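Local coordinates for protein phosphoglycerate oxidoreductase (Rhizobium etli, PDB 4HY3) that probably reduces hydroxypyruvate or glyoxylate with NAD(P)H, as a Rossmann-fold member of the D-isomer-specific 2-hydroxyacid dehydrogenase family, at residues 43-46 / 47-50; 221-224 / 225-228; 333-336 / 337-341. All coordinates share one frame; numbering follows the deposited sequence.

Contact 1 of 3, residues 43-46 / 47-50; sequences IFSD and EARA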
# COMPACT_ATOMS: atom_id res chain seq x y z
N ILE A 43 26.27 14.69 -13.27
CA ILE A 43 25.14 14.83 -12.37
C ILE A 43 23.89 15.52 -12.97
O ILE A 43 22.86 15.69 -12.31
CB ILE A 43 25.56 15.43 -11.01
CG1 ILE A 43 26.09 16.89 -11.16
CG2 ILE A 43 26.62 14.54 -10.38
CD1 ILE A 43 26.03 17.76 -9.90
N PHE A 44 23.94 15.85 -14.25
CA PHE A 44 22.79 16.52 -14.85
C PHE A 44 22.35 15.83 -16.13
O PHE A 44 23.11 15.79 -17.10
CB PHE A 44 23.15 17.98 -15.11
CG PHE A 44 23.08 18.84 -13.89
CD1 PHE A 44 21.85 19.40 -13.47
CD2 PHE A 44 24.18 19.07 -13.13
CE1 PHE A 44 21.76 20.20 -12.34
CE2 PHE A 44 24.08 19.88 -11.98
CZ PHE A 44 22.87 20.43 -11.59
N SER A 45 21.14 15.27 -16.18
CA SER A 45 20.60 14.93 -17.49
C SER A 45 20.60 16.19 -18.38
O SER A 45 20.58 17.33 -17.87
CB SER A 45 19.17 14.46 -17.35
OG SER A 45 18.31 15.58 -17.11
N ASP A 46 20.61 15.98 -19.70
CA ASP A 46 20.31 17.03 -20.69
C ASP A 46 19.18 18.00 -20.28
O ASP A 46 19.45 19.21 -20.07
CB ASP A 46 19.97 16.43 -22.06
CG ASP A 46 21.17 15.73 -22.71
OD1 ASP A 46 22.33 15.98 -22.32
OD2 ASP A 46 20.95 14.89 -23.62
N GLU A 47 17.96 17.47 -20.16
CA GLU A 47 16.81 18.26 -19.68
C GLU A 47 17.11 19.10 -18.42
O GLU A 47 16.83 20.30 -18.37
CB GLU A 47 15.61 17.36 -19.42
CG GLU A 47 14.37 18.10 -18.97
CD GLU A 47 13.21 17.16 -18.64
OE1 GLU A 47 13.39 16.28 -17.77
OE2 GLU A 47 12.13 17.30 -19.27
N ALA A 48 17.69 18.46 -17.42
CA ALA A 48 18.10 19.14 -16.20
C ALA A 48 19.23 20.17 -16.44
O ALA A 48 19.22 21.25 -15.83
CB ALA A 48 18.55 18.12 -15.17
N ARG A 49 20.20 19.82 -17.28
CA ARG A 49 21.30 20.74 -17.55
C ARG A 49 20.84 21.98 -18.31
O ARG A 49 21.30 23.11 -18.03
CB ARG A 49 22.47 20.05 -18.27
CG ARG A 49 23.60 21.00 -18.61
CD ARG A 49 24.45 21.28 -17.38
NE ARG A 49 25.50 20.32 -17.57
CZ ARG A 49 26.77 20.60 -17.81
NH1 ARG A 49 27.21 21.86 -17.78
NH2 ARG A 49 27.59 19.58 -18.05
N ALA A 50 19.95 21.78 -19.26
CA ALA A 50 19.33 22.89 -19.95
C ALA A 50 18.50 23.69 -18.97
O ALA A 50 18.65 24.92 -18.90
CB ALA A 50 18.49 22.42 -21.11
O HOH W 1 25.29 17.66 -18.11
O HOH W 2 17.58 14.75 -20.36

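Contact 2 of 3, residues 221-224 / 225-228; sequences PASL and EDVL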
# COMPACT_ATOMS: atom_id res chain seq x y z
N PRO A 221 10.74 -1.88 15.90
CA PRO A 221 11.95 -1.46 16.60
C PRO A 221 12.39 -2.58 17.49
O PRO A 221 11.55 -3.15 18.18
CB PRO A 221 11.48 -0.29 17.47
CG PRO A 221 9.98 -0.35 17.47
CD PRO A 221 9.59 -1.00 16.19
N ALA A 222 13.67 -2.91 17.49
CA ALA A 222 14.11 -4.13 18.14
C ALA A 222 15.57 -4.10 18.62
O ALA A 222 16.38 -3.25 18.22
CB ALA A 222 13.84 -5.34 17.25
N SER A 223 15.90 -5.03 19.50
CA SER A 223 17.23 -5.15 20.02
C SER A 223 18.07 -5.72 18.92
O SER A 223 17.55 -6.40 18.04
CB SER A 223 17.18 -6.16 21.14
OG SER A 223 15.84 -6.28 21.56
N LEU A 224 19.38 -5.47 18.99
CA LEU A 224 20.32 -5.99 18.02
C LEU A 224 20.28 -7.49 18.07
O LEU A 224 20.43 -8.14 17.05
CB LEU A 224 21.73 -5.55 18.38
CG LEU A 224 22.83 -5.32 17.34
CD1 LEU A 224 23.95 -4.59 18.06
CD2 LEU A 224 23.39 -6.58 16.69
N GLU A 225 20.06 -8.01 19.27
CA GLU A 225 20.05 -9.45 19.55
C GLU A 225 18.82 -10.12 18.91
O GLU A 225 18.96 -11.10 18.17
CB GLU A 225 20.18 -9.72 21.06
CG GLU A 225 21.03 -8.69 21.81
CD GLU A 225 22.51 -8.63 21.38
OE1 GLU A 225 23.09 -9.67 21.00
OE2 GLU A 225 23.12 -7.52 21.44
N ASP A 226 17.63 -9.55 19.12
CA ASP A 226 16.44 -9.97 18.34
C ASP A 226 16.66 -10.01 16.82
O ASP A 226 16.30 -10.98 16.17
CB ASP A 226 15.23 -9.07 18.61
CG ASP A 226 14.72 -9.18 20.02
OD1 ASP A 226 14.16 -8.19 20.54
OD2 ASP A 226 14.90 -10.25 20.63
N VAL A 227 17.23 -8.93 16.27
CA VAL A 227 17.43 -8.76 14.84
C VAL A 227 18.41 -9.82 14.37
O VAL A 227 18.24 -10.46 13.32
CB VAL A 227 17.99 -7.35 14.50
CG1 VAL A 227 18.55 -7.26 13.09
CG2 VAL A 227 16.92 -6.29 14.71
N LEU A 228 19.43 -10.02 15.20
CA LEU A 228 20.54 -10.87 14.88
C LEU A 228 20.13 -12.34 15.01
O LEU A 228 20.72 -13.22 14.37
CB LEU A 228 21.68 -10.52 15.82
CG LEU A 228 23.12 -10.80 15.41
CD1 LEU A 228 24.11 -9.97 16.23
CD2 LEU A 228 23.43 -12.28 15.56

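Contact 3 of 3, residues 333-336 / 337-341; sequences DMDL and MDRGL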
# COMPACT_ATOMS: atom_id res chain seq x y z
N ASP A 333 16.00 21.94 -4.84
CA ASP A 333 16.40 22.77 -3.72
C ASP A 333 16.75 24.21 -4.09
O ASP A 333 16.44 25.11 -3.33
CB ASP A 333 17.45 22.08 -2.85
CG ASP A 333 16.80 21.15 -1.83
OD1 ASP A 333 15.54 21.27 -1.70
OD2 ASP A 333 17.49 20.31 -1.18
N MSE A 334 17.31 24.44 -5.26
CA MSE A 334 17.60 25.81 -5.66
C MSE A 334 16.32 26.62 -5.82
O MSE A 334 16.21 27.77 -5.38
CB MSE A 334 18.48 25.70 -6.89
CG MSE A 334 19.94 25.52 -6.47
SE MSE A 334 21.02 25.20 -8.09
CE MSE A 334 21.93 26.91 -8.36
N ASP A 335 15.33 25.98 -6.41
CA ASP A 335 14.10 26.62 -6.73
C ASP A 335 13.33 27.04 -5.48
O ASP A 335 12.73 28.15 -5.47
CB ASP A 335 13.26 25.67 -7.54
CG ASP A 335 11.91 26.22 -7.83
OD1 ASP A 335 11.81 27.36 -8.34
OD2 ASP A 335 10.94 25.50 -7.55
N LEU A 336 13.37 26.19 -4.44
CA LEU A 336 12.83 26.56 -3.14
C LEU A 336 13.55 27.75 -2.52
O LEU A 336 12.91 28.68 -2.02
CB LEU A 336 12.77 25.38 -2.18
CG LEU A 336 11.71 24.31 -2.55
CD1 LEU A 336 12.12 22.93 -2.08
CD2 LEU A 336 10.28 24.60 -2.09
N MSE A 337 14.87 27.77 -2.57
CA MSE A 337 15.58 28.84 -1.90
C MSE A 337 15.51 30.11 -2.69
O MSE A 337 15.53 31.20 -2.12
CB MSE A 337 17.00 28.44 -1.67
CG MSE A 337 16.92 27.13 -0.92
SE MSE A 337 18.64 26.82 -0.02
CE MSE A 337 19.23 25.52 -1.39
N ASP A 338 15.43 30.00 -4.01
CA ASP A 338 15.10 31.19 -4.81
C ASP A 338 13.80 31.84 -4.35
O ASP A 338 13.75 33.03 -4.15
CB ASP A 338 14.96 30.85 -6.29
CG ASP A 338 16.26 30.50 -6.94
OD1 ASP A 338 17.30 31.15 -6.60
OD2 ASP A 338 16.22 29.58 -7.81
N ARG A 339 12.75 31.04 -4.18
CA ARG A 339 11.45 31.52 -3.72
C ARG A 339 11.42 31.70 -2.20
O ARG A 339 10.37 31.54 -1.59
CB ARG A 339 10.34 30.56 -4.17
CG ARG A 339 10.24 30.35 -5.68
CD ARG A 339 9.06 29.51 -6.14
NE ARG A 339 8.69 28.53 -5.11
CZ ARG A 339 8.79 27.22 -5.26
NH1 ARG A 339 9.22 26.73 -6.41
NH2 ARG A 339 8.47 26.41 -4.28
N GLY A 340 12.57 32.02 -1.60
CA GLY A 340 12.70 32.27 -0.16
C GLY A 340 12.57 31.09 0.82
O GLY A 340 12.74 31.28 2.02
N LEU A 341 12.28 29.87 0.35
CA LEU A 341 11.97 28.78 1.29
C LEU A 341 13.17 27.87 1.63
O LEU A 341 14.20 27.85 0.92
CB LEU A 341 10.77 27.95 0.82
CG LEU A 341 9.52 28.75 0.39
CD1 LEU A 341 8.85 28.06 -0.79
CD2 LEU A 341 8.51 28.98 1.49

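Contact 1 of 3, residues 43-46 / 47-50
S45 caps the N-terminus of helix 46-55 by accepting a hydrogen bond from A48 N, with A48 N to S45 OG at 3.0 Å and 164° at the hydrogen. Its hydroxyl sits between the backbone N and the carbonyl carbon (chi1 75°), which turns OG back over the first turn, where it also lies close to the methyl of A48. Two backbone bonds complete that turn: R49 N reaches S45 O, and A50 N reaches D46 O at 2.7 Å. Two waters add to the turn. One accepts from R49 NE at 2.7 Å, lying in the guanidinium plane at its edge, and donates to F44 O; a second accepts from E47 N and approaches S45 OG only weakly. The bent R49 chain has its strongest polar partner in D41, by a salt bridge, and also bonds H53. Apolar packing comes from F44, whose CD1 meets A48 CB at 3.9 Å with the methyl at the ring edge, near its plane, while F44 CB rests against R49 CB. With an alanine here in place of S45, A48 N is likely to lose its capping acceptor and the helix start to fray. The amides of E47 to A50 are thus met by water, the S45 hydroxyl and two carbonyls, while F44 and A48 give the turn its apolar side, against V330 and L331 of helix 320-338.

Contact 2 of 3, residues 221-224 / 225-228
L224 and L228, one helical turn apart, bring their branches together obliquely, with L224 CD2 meeting L228 CD1 at 3.5 Å. In both residues CG stands opposite the backbone N (chi1 -150° in L224, -155° in L228), so the two side chains project from the same side of the helix, in much the same direction, and both pack on L248. L224 also reaches F205 of strand 201-205. The polar pair is set quite differently. S223, at the N-cap position of helix 224-229, makes no capping bond with its side chain; its OG donates instead to D226 OD1 at 2.7 Å, meeting that oxygen from above the carboxylate plane, 63° out of it. The other carboxylate oxygen of D226, OD2, forms a salt bridge with K230, so the two oxygens serve different partners. Before the cap, A222 turns its methyl toward the helix and meets V227 CG2 at 4.1 Å, the valine branch that lies beside its own backbone N. V227 packs in turn on R203 and F205. Backbone bonds hold the turn beneath: V227 N to S223 O at 3.1 Å and L228 N to L224 O. This is the strand-to-helix turn after the edge strand 220-221 of the Rossmann-type sheet. Its chemistry is divided, leucine and valine branches on the sheet and loops, and a serine–aspartate pair whose negative charge is probably balanced by lysine.

Contact 3 of 3, residues 333-336 / 337-341
M337, a selenomethionine, folds back over D333 on the packed side of this helix end, its CE 4.1 Å from D333 CB, with M337 N bonded to D333 O. D333 is gripped by the backbone amides of M344, R345 and C346, and M337 reaches Y79 and S99 on the neighbouring strands. D338 N bonds to M334 O at 2.7 Å, while the D338 carboxylate is held by R78, Y79 and Y56.

On the looser side, D335 OD2 forms a salt bridge with exposed R339 NH1, the carboxylate and guanidinium planes 73° apart and the side chains crossing rather than lying flat together. R339, bent at chi3 (-30°), curls back so that D335 O lies over one guanidinium face. A third face meets the second subunit: L336 CD2 touches L341 CD1 at 4.0 Å, and L336 packs on W208 and L341 on P207 of that subunit. The helix ends in a Schellman motif, with G340 at positive phi: L341 N bonds to L336 O at 2.7 Å and G340 N to M337 O at 3.1 Å. The carboxylates of D333 and D338, each held by several donors, contrast with R339, whose positive charge D335 probably offsets, with a weak bond from NH2 to P207 O of the second subunit.

Contacts 1 and 3 lie on the same side of the chain's centre, their centres 19 Å apart and their nearest atoms about 6 Å apart. Helix 320-338 relates them: its flank receives side chains from contact 1, and its C-terminal end is contact 3. Contact 2 stands far off, 43 Å from contact 1 and 41 Å from contact 3 between centres, on the edge of the seven-stranded parallel sheet; contact 3 packs on strands 77-82, 99-101 and 122-125 of the other sheet. They thus sample the two domains of the fold. The GxGxxG pattern at G183, G185 and G188, consistent with a dinucleotide-binding loop, belongs to contact 2's domain, following strand 178-182.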